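Local coordinates for protein soluble lytic murein transglycosylase (Escherichia coli, PDB 1QSA) that cleaves the glycosidic bonds between N-acetylmuramic acid and N-acetylglucosamine in peptidoglycan, leaving a 1,6-anhydro bond in the N-acetylmuramic acid residue, at residues G31-Y43 against A386-T399. Sequence-based numbering, arbitrary orientation. Where two conformers were deposited one is given.
Sequences GLKDYPLYPYLEY and ARVRELMYWNLDNT. With SO4 (sulfate ion), chain E; SO4 (sulfate ion), chain C.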
ATOM      1  N   GLY A  31      35.441   1.642 -23.328  1.00 14.79           N
ATOM      2  CA  GLY A  31      36.026   0.480 -22.689  1.00 14.96           C
ATOM      3  C   GLY A  31      35.071  -0.296 -21.798  1.00 13.83           C
ATOM      4  O   GLY A  31      35.414  -1.378 -21.327  1.00 15.36           O
ATOM      5  N   LEU A  32      33.888   0.261 -21.538  1.00 12.97           N
ATOM      6  CA  LEU A  32      32.912  -0.411 -20.679  1.00 12.05           C
ATOM      7  C   LEU A  32      31.752  -1.087 -21.428  1.00 12.23           C
ATOM      8  O   LEU A  32      30.825  -1.593 -20.803  1.00 11.75           O
ATOM      9  CB  LEU A  32      32.385   0.570 -19.621  1.00 12.38           C
ATOM     10  CG  LEU A  32      33.302   0.810 -18.403  1.00 10.28           C
ATOM     11  CD1 LEU A  32      32.931   2.087 -17.652  1.00 12.36           C
ATOM     12  CD2 LEU A  32      33.225  -0.396 -17.465  1.00 12.81           C
ATOM     13  N   LYS A  33      31.838  -1.166 -22.756  1.00 13.42           N
ATOM     14  CA  LYS A  33      30.753  -1.775 -23.539  1.00 13.89           C
ATOM     15  C   LYS A  33      30.389  -3.198 -23.149  1.00 13.77           C
ATOM     16  O   LYS A  33      29.230  -3.591 -23.286  1.00 15.39           O
ATOM     17  CB  LYS A  33      31.047  -1.725 -25.045  1.00 17.39           C
ATOM     18  CG  LYS A  33      30.978  -0.331 -25.630  1.00 23.25           C
ATOM     19  CD  LYS A  33      31.443  -0.318 -27.088  1.00 28.44           C
ATOM     20  CE  LYS A  33      31.512   1.103 -27.623  1.00 32.54           C
ATOM     21  NZ  LYS A  33      32.226   1.174 -28.933  1.00 34.40           N
ATOM     22  N   ASP A  34      31.362  -3.973 -22.677  1.00 12.75           N
ATOM     23  CA  ASP A  34      31.085  -5.359 -22.295  1.00 15.43           C
ATOM     24  C   ASP A  34      30.587  -5.550 -20.862  1.00 14.04           C
ATOM     25  O   ASP A  34      30.239  -6.664 -20.479  1.00 14.44           O
ATOM     26  CB  ASP A  34      32.307  -6.248 -22.523  1.00 19.04           C
ATOM     27  CG  ASP A  34      32.616  -6.461 -23.998  1.00 23.54           C
ATOM     28  OD1 ASP A  34      31.757  -6.188 -24.869  1.00 27.19           O
ATOM     29  OD2 ASP A  34      33.736  -6.916 -24.286  1.00 28.51           O
ATOM     30  N   TYR A  35      30.573  -4.480 -20.069  1.00 11.29           N
ATOM     31  CA  TYR A  35      30.096  -4.570 -18.685  1.00 10.42           C
ATOM     32  C   TYR A  35      28.555  -4.624 -18.696  1.00 10.98           C
ATOM     33  O   TYR A  35      27.924  -3.867 -19.438  1.00 11.18           O
ATOM     34  CB  TYR A  35      30.579  -3.355 -17.899  1.00 11.79           C
ATOM     35  CG  TYR A  35      30.224  -3.410 -16.429  1.00  9.97           C
ATOM     36  CD1 TYR A  35      30.677  -4.465 -15.619  1.00  8.64           C
ATOM     37  CD2 TYR A  35      29.428  -2.424 -15.844  1.00  9.10           C
ATOM     38  CE1 TYR A  35      30.342  -4.533 -14.265  1.00  9.28           C
ATOM     39  CE2 TYR A  35      29.085  -2.477 -14.495  1.00  9.08           C
ATOM     40  CZ  TYR A  35      29.536  -3.530 -13.707  1.00 10.12           C
ATOM     41  OH  TYR A  35      29.156  -3.569 -12.394  1.00 11.32           O
ATOM     42  N   PRO A  36      27.931  -5.518 -17.891  1.00 10.03           N
ATOM     43  CA  PRO A  36      26.461  -5.612 -17.881  1.00 10.35           C
ATOM     44  C   PRO A  36      25.701  -4.310 -17.713  1.00  9.45           C
ATOM     45  O   PRO A  36      24.628  -4.161 -18.302  1.00  9.95           O
ATOM     46  CB  PRO A  36      26.170  -6.588 -16.738  1.00 11.04           C
ATOM     47  CG  PRO A  36      27.368  -7.534 -16.807  1.00 10.05           C
ATOM     48  CD  PRO A  36      28.539  -6.586 -17.070  1.00 10.03           C
ATOM     49  N   LEU A  37      26.245  -3.383 -16.928  1.00  9.76           N
ATOM     50  CA  LEU A  37      25.546  -2.116 -16.718  1.00  9.28           C
ATOM     51  C   LEU A  37      25.834  -1.006 -17.744  1.00 10.45           C
ATOM     52  O   LEU A  37      25.360   0.122 -17.585  1.00 10.20           O
ATOM     53  CB  LEU A  37      25.725  -1.613 -15.282  1.00  9.77           C
ATOM     54  CG  LEU A  37      25.334  -2.611 -14.175  1.00  8.11           C
ATOM     55  CD1 LEU A  37      25.405  -1.923 -12.817  1.00  9.31           C
ATOM     56  CD2 LEU A  37      23.932  -3.173 -14.386  1.00 10.31           C
ATOM     57  N   TYR A  38      26.534  -1.331 -18.829  1.00 10.42           N
ATOM     58  CA  TYR A  38      26.808  -0.329 -19.867  1.00 10.39           C
ATOM     59  C   TYR A  38      25.511   0.352 -20.366  1.00 10.45           C
ATOM     60  O   TYR A  38      25.497   1.563 -20.556  1.00 11.70           O
ATOM     61  CB  TYR A  38      27.591  -0.949 -21.028  1.00 10.78           C
ATOM     62  CG  TYR A  38      27.954   0.055 -22.087  1.00 12.98           C
ATOM     63  CD1 TYR A  38      28.976   0.988 -21.879  1.00 13.61           C
ATOM     64  CD2 TYR A  38      27.249   0.098 -23.280  1.00 14.86           C
ATOM     65  CE1 TYR A  38      29.280   1.953 -22.852  1.00 13.97           C
ATOM     66  CE2 TYR A  38      27.537   1.050 -24.256  1.00 15.63           C
ATOM     67  CZ  TYR A  38      28.546   1.970 -24.036  1.00 17.10           C
ATOM     68  OH  TYR A  38      28.791   2.913 -25.010  1.00 20.57           O
ATOM     69  N   PRO A  39      24.394  -0.397 -20.530  1.00 10.52           N
ATOM     70  CA  PRO A  39      23.158   0.264 -20.997  1.00 10.68           C
ATOM     71  C   PRO A  39      22.714   1.403 -20.068  1.00  9.97           C
ATOM     72  O   PRO A  39      22.091   2.365 -20.525  1.00 10.55           O
ATOM     73  CB  PRO A  39      22.140  -0.881 -21.017  1.00 11.82           C
ATOM     74  CG  PRO A  39      22.981  -2.069 -21.368  1.00 12.07           C
ATOM     75  CD  PRO A  39      24.215  -1.862 -20.494  1.00 10.87           C
ATOM     76  N   TYR A  40      22.998   1.291 -18.769  1.00  8.43           N
ATOM     77  CA  TYR A  40      22.657   2.365 -17.828  1.00  9.15           C
ATOM     78  C   TYR A  40      23.498   3.614 -18.106  1.00  8.63           C
ATOM     79  O   TYR A  40      23.024   4.741 -17.933  1.00 10.24           O
ATOM     80  CB  TYR A  40      22.803   1.908 -16.378  1.00 10.22           C
ATOM     81  CG  TYR A  40      21.684   1.007 -15.919  1.00  9.86           C
ATOM     82  CD1 TYR A  40      20.518   1.542 -15.357  1.00 11.88           C
ATOM     83  CD2 TYR A  40      21.786  -0.382 -16.029  1.00 10.34           C
ATOM     84  CE1 TYR A  40      19.485   0.719 -14.922  1.00  9.61           C
ATOM     85  CE2 TYR A  40      20.744  -1.221 -15.585  1.00 10.61           C
ATOM     86  CZ  TYR A  40      19.599  -0.654 -15.038  1.00 12.09           C
ATOM     87  OH  TYR A  40      18.558  -1.450 -14.625  1.00 10.54           O
ATOM     88  N   LEU A  41      24.751   3.421 -18.507  1.00  9.67           N
ATOM     89  CA  LEU A  41      25.629   4.542 -18.855  1.00 10.55           C
ATOM     90  C   LEU A  41      25.105   5.208 -20.141  1.00 10.82           C
ATOM     91  O   LEU A  41      25.122   6.433 -20.268  1.00 12.64           O
ATOM     92  CB  LEU A  41      27.065   4.041 -19.084  1.00 13.00           C
ATOM     93  CG  LEU A  41      27.803   3.506 -17.852  1.00 12.13           C
ATOM     94  CD1 LEU A  41      29.169   2.988 -18.289  1.00 14.69           C
ATOM     95  CD2 LEU A  41      27.944   4.599 -16.793  1.00 14.97           C
ATOM     96  N   GLU A  42      24.669   4.402 -21.104  1.00 11.05           N
ATOM     97  CA  GLU A  42      24.146   4.939 -22.352  1.00 13.45           C
ATOM     98  C   GLU A  42      22.885   5.747 -22.070  1.00 13.98           C
ATOM     99  O   GLU A  42      22.674   6.813 -22.655  1.00 14.37           O
ATOM    100  CB  GLU A  42      23.789   3.811 -23.314  0.56 14.57           C
ATOM    101  CG  GLU A  42      24.959   3.039 -23.848  0.56 15.86           C
ATOM    102  CD  GLU A  42      24.529   1.974 -24.828  0.56 17.20           C
ATOM    103  OE1 GLU A  42      23.891   0.990 -24.402  0.56 18.59           O
ATOM    104  OE2 GLU A  42      24.828   2.121 -26.031  0.56 19.81           O
ATOM    105  N   TYR A  43      22.054   5.236 -21.161  1.00 11.48           N
ATOM    106  CA  TYR A  43      20.823   5.917 -20.791  1.00 12.82           C
ATOM    107  C   TYR A  43      21.161   7.276 -20.186  1.00 12.85           C
ATOM    108  O   TYR A  43      20.527   8.284 -20.518  1.00 13.28           O
ATOM    109  CB  TYR A  43      20.020   5.066 -19.792  1.00 11.92           C
ATOM    110  CG  TYR A  43      18.815   5.789 -19.215  1.00 13.08           C
ATOM    111  CD1 TYR A  43      17.605   5.840 -19.910  1.00 13.07           C
ATOM    112  CD2 TYR A  43      18.901   6.451 -17.990  1.00 14.23           C
ATOM    113  CE1 TYR A  43      16.501   6.541 -19.391  1.00 14.14           C
ATOM    114  CE2 TYR A  43      17.812   7.155 -17.466  1.00 17.72           C
ATOM    115  CZ  TYR A  43      16.617   7.193 -18.174  1.00 16.95           C
ATOM    116  OH  TYR A  43      15.558   7.909 -17.646  1.00 19.13           O
ATOM    117  N   ALA A 386      22.580 -10.990 -15.321  1.00 10.70           N
ATOM    118  CA  ALA A 386      23.898 -10.396 -15.142  1.00 10.20           C
ATOM    119  C   ALA A 386      23.761  -8.940 -14.661  1.00 10.24           C
ATOM    120  O   ALA A 386      24.552  -8.484 -13.838  1.00 10.74           O
ATOM    121  CB  ALA A 386      24.704 -10.473 -16.429  1.00  9.92           C
ATOM    122  N   ARG A 387      22.748  -8.216 -15.154  1.00 10.28           N
ATOM    123  CA  ARG A 387      22.544  -6.832 -14.696  1.00  9.77           C
ATOM    124  C   ARG A 387      22.094  -6.846 -13.234  1.00 10.27           C
ATOM    125  O   ARG A 387      22.571  -6.050 -12.431  1.00  9.37           O
ATOM    126  CB  ARG A 387      21.512  -6.096 -15.554  1.00  8.98           C
ATOM    127  CG  ARG A 387      21.985  -5.852 -16.997  1.00  9.25           C
ATOM    128  CD  ARG A 387      21.209  -4.730 -17.665  1.00 10.33           C
ATOM    129  NE  ARG A 387      19.798  -5.055 -17.828  1.00 12.30           N
ATOM    130  CZ  ARG A 387      19.292  -5.790 -18.812  1.00 12.27           C
ATOM    131  NH1 ARG A 387      20.082  -6.303 -19.751  1.00 14.29           N
ATOM    132  NH2 ARG A 387      17.989  -6.027 -18.854  1.00 13.14           N
ATOM    133  N   VAL A 388      21.204  -7.776 -12.887  1.00  8.96           N
ATOM    134  CA  VAL A 388      20.717  -7.888 -11.505  1.00 10.63           C
ATOM    135  C   VAL A 388      21.892  -8.129 -10.563  1.00 11.56           C
ATOM    136  O   VAL A 388      22.008  -7.470  -9.528  1.00  9.91           O
ATOM    137  CB  VAL A 388      19.678  -9.037 -11.365  1.00  9.04           C
ATOM    138  CG1 VAL A 388      19.366  -9.313  -9.873  1.00 12.57           C
ATOM    139  CG2 VAL A 388      18.388  -8.643 -12.101  1.00  9.70           C
ATOM    140  N   ARG A 389      22.790  -9.033 -10.959  1.00 10.85           N
ATOM    141  CA  ARG A 389      23.965  -9.343 -10.151  1.00 11.42           C
ATOM    142  C   ARG A 389      24.815  -8.090  -9.890  1.00  9.02           C
ATOM    143  O   ARG A 389      25.203  -7.827  -8.755  1.00 10.87           O
ATOM    144  CB  ARG A 389      24.812 -10.421 -10.839  1.00 12.77           C
ATOM    145  CG  ARG A 389      26.132 -10.734 -10.132  1.00 16.47           C
ATOM    146  CD  ARG A 389      26.925 -11.800 -10.885  1.00 18.42           C
ATOM    147  NE  ARG A 389      28.218 -12.059 -10.240  1.00 21.22           N
ATOM    148  CZ  ARG A 389      29.260 -12.661 -10.825  1.00 24.71           C
ATOM    149  NH1 ARG A 389      29.192 -13.088 -12.086  1.00 22.87           N
ATOM    150  NH2 ARG A 389      30.383 -12.841 -10.139  1.00 24.43           N
ATOM    151  N   GLU A 390      25.068  -7.301 -10.934  1.00  9.38           N
ATOM    152  CA  GLU A 390      25.858  -6.087 -10.767  1.00  9.08           C
ATOM    153  C   GLU A 390      25.150  -5.080  -9.883  1.00  8.18           C
ATOM    154  O   GLU A 390      25.772  -4.471  -9.026  1.00  9.25           O
ATOM    155  CB  GLU A 390      26.195  -5.442 -12.118  1.00  8.86           C
ATOM    156  CG  GLU A 390      27.143  -6.283 -12.960  1.00  9.02           C
ATOM    157  CD  GLU A 390      28.294  -6.825 -12.130  1.00 11.12           C
ATOM    158  OE1 GLU A 390      29.104  -6.004 -11.665  1.00  9.89           O
ATOM    159  OE2 GLU A 390      28.366  -8.064 -11.902  1.00 11.39           O
ATOM    160  N   LEU A 391      23.852  -4.894 -10.114  1.00  9.59           N
ATOM    161  CA  LEU A 391      23.083  -3.934  -9.319  1.00  9.09           C
ATOM    162  C   LEU A 391      23.093  -4.301  -7.832  1.00 10.58           C
ATOM    163  O   LEU A 391      23.289  -3.435  -6.980  1.00 10.08           O
ATOM    164  CB  LEU A 391      21.664  -3.826  -9.859  1.00  9.56           C
ATOM    165  CG  LEU A 391      21.561  -3.203 -11.259  1.00  9.24           C
ATOM    166  CD1 LEU A 391      20.160  -3.451 -11.827  1.00 10.01           C
ATOM    167  CD2 LEU A 391      21.889  -1.691 -11.189  1.00  9.99           C
ATOM    168  N   MET A 392      22.992  -5.594  -7.533  1.00 10.85           N
ATOM    169  CA  MET A 392      23.019  -6.037  -6.139  1.00 11.05           C
ATOM    170  C   MET A 392      24.434  -5.854  -5.561  1.00 12.68           C
ATOM    171  O   MET A 392      24.593  -5.462  -4.406  1.00 13.40           O
ATOM    172  CB  MET A 392      22.538  -7.494  -6.030  1.00 11.15           C
ATOM    173  CG  MET A 392      21.054  -7.678  -6.354  1.00 10.18           C
ATOM    174  SD  MET A 392      19.982  -6.631  -5.319  1.00 13.72           S
ATOM    175  CE  MET A 392      20.111  -7.487  -3.743  1.00 13.87           C
ATOM    176  N   TYR A 393      25.456  -6.071  -6.395  1.00 11.28           N
ATOM    177  CA  TYR A 393      26.839  -5.894  -5.965  1.00 11.17           C
ATOM    178  C   TYR A 393      27.072  -4.448  -5.504  1.00 11.95           C
ATOM    179  O   TYR A 393      27.764  -4.208  -4.513  1.00 12.72           O
ATOM    180  CB  TYR A 393      27.811  -6.232  -7.090  1.00 12.40           C
ATOM    181  CG  TYR A 393      29.245  -6.038  -6.677  1.00 14.07           C
ATOM    182  CD1 TYR A 393      29.865  -6.948  -5.824  1.00 15.84           C
ATOM    183  CD2 TYR A 393      29.987  -4.940  -7.127  1.00 14.77           C
ATOM    184  CE1 TYR A 393      31.187  -6.773  -5.432  1.00 18.72           C
ATOM    185  CE2 TYR A 393      31.310  -4.759  -6.742  1.00 17.45           C
ATOM    186  CZ  TYR A 393      31.904  -5.684  -5.894  1.00 19.61           C
ATOM    187  OH  TYR A 393      33.220  -5.542  -5.515  1.00 23.26           O
ATOM    188  N   TRP A 394      26.454  -3.493  -6.197  1.00 10.66           N
ATOM    189  CA  TRP A 394      26.588  -2.076  -5.842  1.00 10.33           C
ATOM    190  C   TRP A 394      25.548  -1.591  -4.825  1.00 10.55           C
ATOM    191  O   TRP A 394      25.468  -0.387  -4.543  1.00 11.78           O
ATOM    192  CB  TRP A 394      26.506  -1.202  -7.104  1.00  9.18           C
ATOM    193  CG  TRP A 394      27.602  -1.466  -8.100  1.00  7.51           C
ATOM    194  CD1 TRP A 394      27.449  -1.927  -9.372  1.00  9.57           C
ATOM    195  CD2 TRP A 394      29.010  -1.267  -7.905  1.00 10.12           C
ATOM    196  NE1 TRP A 394      28.675  -2.029  -9.986  1.00 11.29           N
ATOM    197  CE2 TRP A 394      29.651  -1.632  -9.112  1.00 11.30           C
ATOM    198  CE3 TRP A 394      29.792  -0.816  -6.829  1.00 12.15           C
ATOM    199  CZ2 TRP A 394      31.046  -1.561  -9.278  1.00 13.06           C
ATOM    200  CZ3 TRP A 394      31.189  -0.743  -6.999  1.00 10.53           C
ATOM    201  CH2 TRP A 394      31.792  -1.114  -8.213  1.00 10.78           C
ATOM    202  N   ASN A 395      24.756  -2.513  -4.285  1.00 10.09           N
ATOM    203  CA  ASN A 395      23.714  -2.182  -3.309  1.00 12.18           C
ATOM    204  C   ASN A 395      22.670  -1.206  -3.864  1.00 11.43           C
ATOM    205  O   ASN A 395      22.187  -0.312  -3.160  1.00 13.34           O
ATOM    206  CB  ASN A 395      24.348  -1.655  -2.012  1.00 13.15           C
ATOM    207  CG  ASN A 395      25.250  -2.685  -1.356  1.00 12.08           C
ATOM    208  OD1 ASN A 395      24.827  -3.801  -1.095  1.00 16.44           O
ATOM    209  ND2 ASN A 395      26.513  -2.340  -1.163  1.00 14.51           N
ATOM    210  N   LEU A 396      22.371  -1.349  -5.150  1.00 11.01           N
ATOM    211  CA  LEU A 396      21.381  -0.515  -5.830  1.00  9.93           C
ATOM    212  C   LEU A 396      20.092  -1.332  -5.835  1.00  9.35           C
ATOM    213  O   LEU A 396      19.561  -1.693  -6.888  1.00  9.79           O
ATOM    214  CB  LEU A 396      21.851  -0.201  -7.267  1.00  9.46           C
ATOM    215  CG  LEU A 396      23.149   0.622  -7.337  1.00 10.68           C
ATOM    216  CD1 LEU A 396      23.699   0.689  -8.767  1.00 10.60           C
ATOM    217  CD2 LEU A 396      22.889   2.019  -6.781  1.00 13.34           C
ATOM    218  N   ASP A 397      19.584  -1.613  -4.639  1.00 10.32           N
ATOM    219  CA  ASP A 397      18.395  -2.436  -4.500  1.00 10.24           C
ATOM    220  C   ASP A 397      17.136  -1.966  -5.215  1.00  9.91           C
ATOM    221  O   ASP A 397      16.395  -2.797  -5.732  1.00 11.36           O
ATOM    222  CB  ASP A 397      18.096  -2.723  -3.015  1.00 10.07           C
ATOM    223  CG  ASP A 397      19.202  -3.536  -2.335  1.00 11.80           C
ATOM    224  OD1 ASP A 397      20.290  -2.992  -2.122  1.00 12.10           O
ATOM    225  OD2 ASP A 397      18.993  -4.721  -1.979  1.00 12.92           O
ATOM    226  N   ASN A 398      16.876  -0.660  -5.254  1.00 11.34           N
ATOM    227  CA  ASN A 398      15.665  -0.200  -5.929  1.00 10.95           C
ATOM    228  C   ASN A 398      15.754  -0.411  -7.441  1.00 11.74           C
ATOM    229  O   ASN A 398      14.764  -0.775  -8.085  1.00 11.42           O
ATOM    230  CB  ASN A 398      15.390   1.277  -5.626  1.00 11.31           C
ATOM    231  CG  ASN A 398      15.001   1.514  -4.178  1.00 13.31           C
ATOM    232  OD1 ASN A 398      14.330   0.687  -3.565  1.00 15.26           O
ATOM    233  ND2 ASN A 398      15.446   2.635  -3.617  1.00 14.54           N
ATOM    234  N   THR A 399      16.958  -0.214  -7.985  1.00 11.24           N
ATOM    235  CA  THR A 399      17.205  -0.380  -9.420  1.00 10.60           C
ATOM    236  C   THR A 399      17.127  -1.879  -9.758  1.00 10.57           C
ATOM    237  O   THR A 399      16.528  -2.273 -10.766  1.00 10.55           O
ATOM    238  CB  THR A 399      18.578   0.220  -9.819  1.00  9.56           C
ATOM    239  OG1 THR A 399      18.633   1.586  -9.366  1.00 11.51           O
ATOM    240  CG2 THR A 399      18.768   0.200 -11.358  1.00 10.83           C
TER
HETATM  241  S   SO4 E 704      18.933   2.349  -5.613  1.00 38.61           S
HETATM  242  O1  SO4 E 704      20.274   2.896  -5.350  1.00 37.75           O
HETATM  243  O2  SO4 E 704      18.991   1.294  -6.632  1.00 34.94           O
HETATM  244  O3  SO4 E 704      18.393   1.783  -4.361  1.00 37.58           O
HETATM  245  O4  SO4 E 704      18.075   3.441  -6.116  1.00 40.24           O
HETATM  246  S   SO4 C 702      29.772 -11.355  -6.718  1.00 36.72           S
HETATM  247  O1  SO4 C 702      29.295 -11.329  -5.320  1.00 37.52           O
HETATM  248  O2  SO4 C 702      29.946 -12.749  -7.173  1.00 38.63           O
HETATM  249  O3  SO4 C 702      28.769 -10.679  -7.570  1.00 34.68           O
HETATM  250  O4  SO4 C 702      31.077 -10.680  -6.781  1.00 36.16           O
HETATM  251  O   HOH W   1      23.357  -5.830 -20.116  1.00 14.77           O
HETATM  252  O   HOH W   2      16.233  -0.988 -13.224  1.00 11.01           O
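Tyr35 and Glu390 make the shortest polar contact between the two segments: the phenol OH of Tyr35 donates to OE1 of Glu390 at 2.5 Å, using the anti lone pair of that oxygen, with ring and carboxylate planes 78° apart. The same hydroxyl accepts a second bond, from NE1 of Trp394 to OH of Tyr35 at 2.9 Å, the oxygen lying nearly in the indole plane. Tyr35 reaches both because its CG is anti to the backbone N (chi1 -176°). Replacing Tyr35 with a phenylalanine would probably leave the indole N-H without its acceptor and cost OE1 of Glu390 one of its donors. OE1 of Glu390 also makes a salt bridge with Arg7 of helix 3-18.

Apolar packing lies alongside. Leu37 sets its CG 3.6 Å from CB of Glu390, while its CD1 touches CD2 of Leu391 at 3.9 Å and meets the indole edge of Trp394 at CD1. CG of Pro36 touches CB of Ala386 at 4.0 Å.

In the fold, this is where the alpha-superhelix closes into a ring: the turn leading into helix 38-48, close to the N-terminus, meets helix 383-393 and the start of helix 397-408 in the L domain, across 342 intervening, mostly helical residues. Helix 383-393 ends in a Schellman motif with Asn395, of positive phi, as its C-prime residue, before helix 397-408 begins.

Water-mediated bonds occur further along. One water donates to OH of Tyr40 and to O of Thr399, while the Tyr40 hydroxyl sits 3.7 Å from CG2 of Thr399 and also bonds Glu403. Another donates to O of Pro36 and weakly accepts from NH1 of Arg387, whose bent chain (chi3 -65°) carries NE to a salt bridge with Glu403.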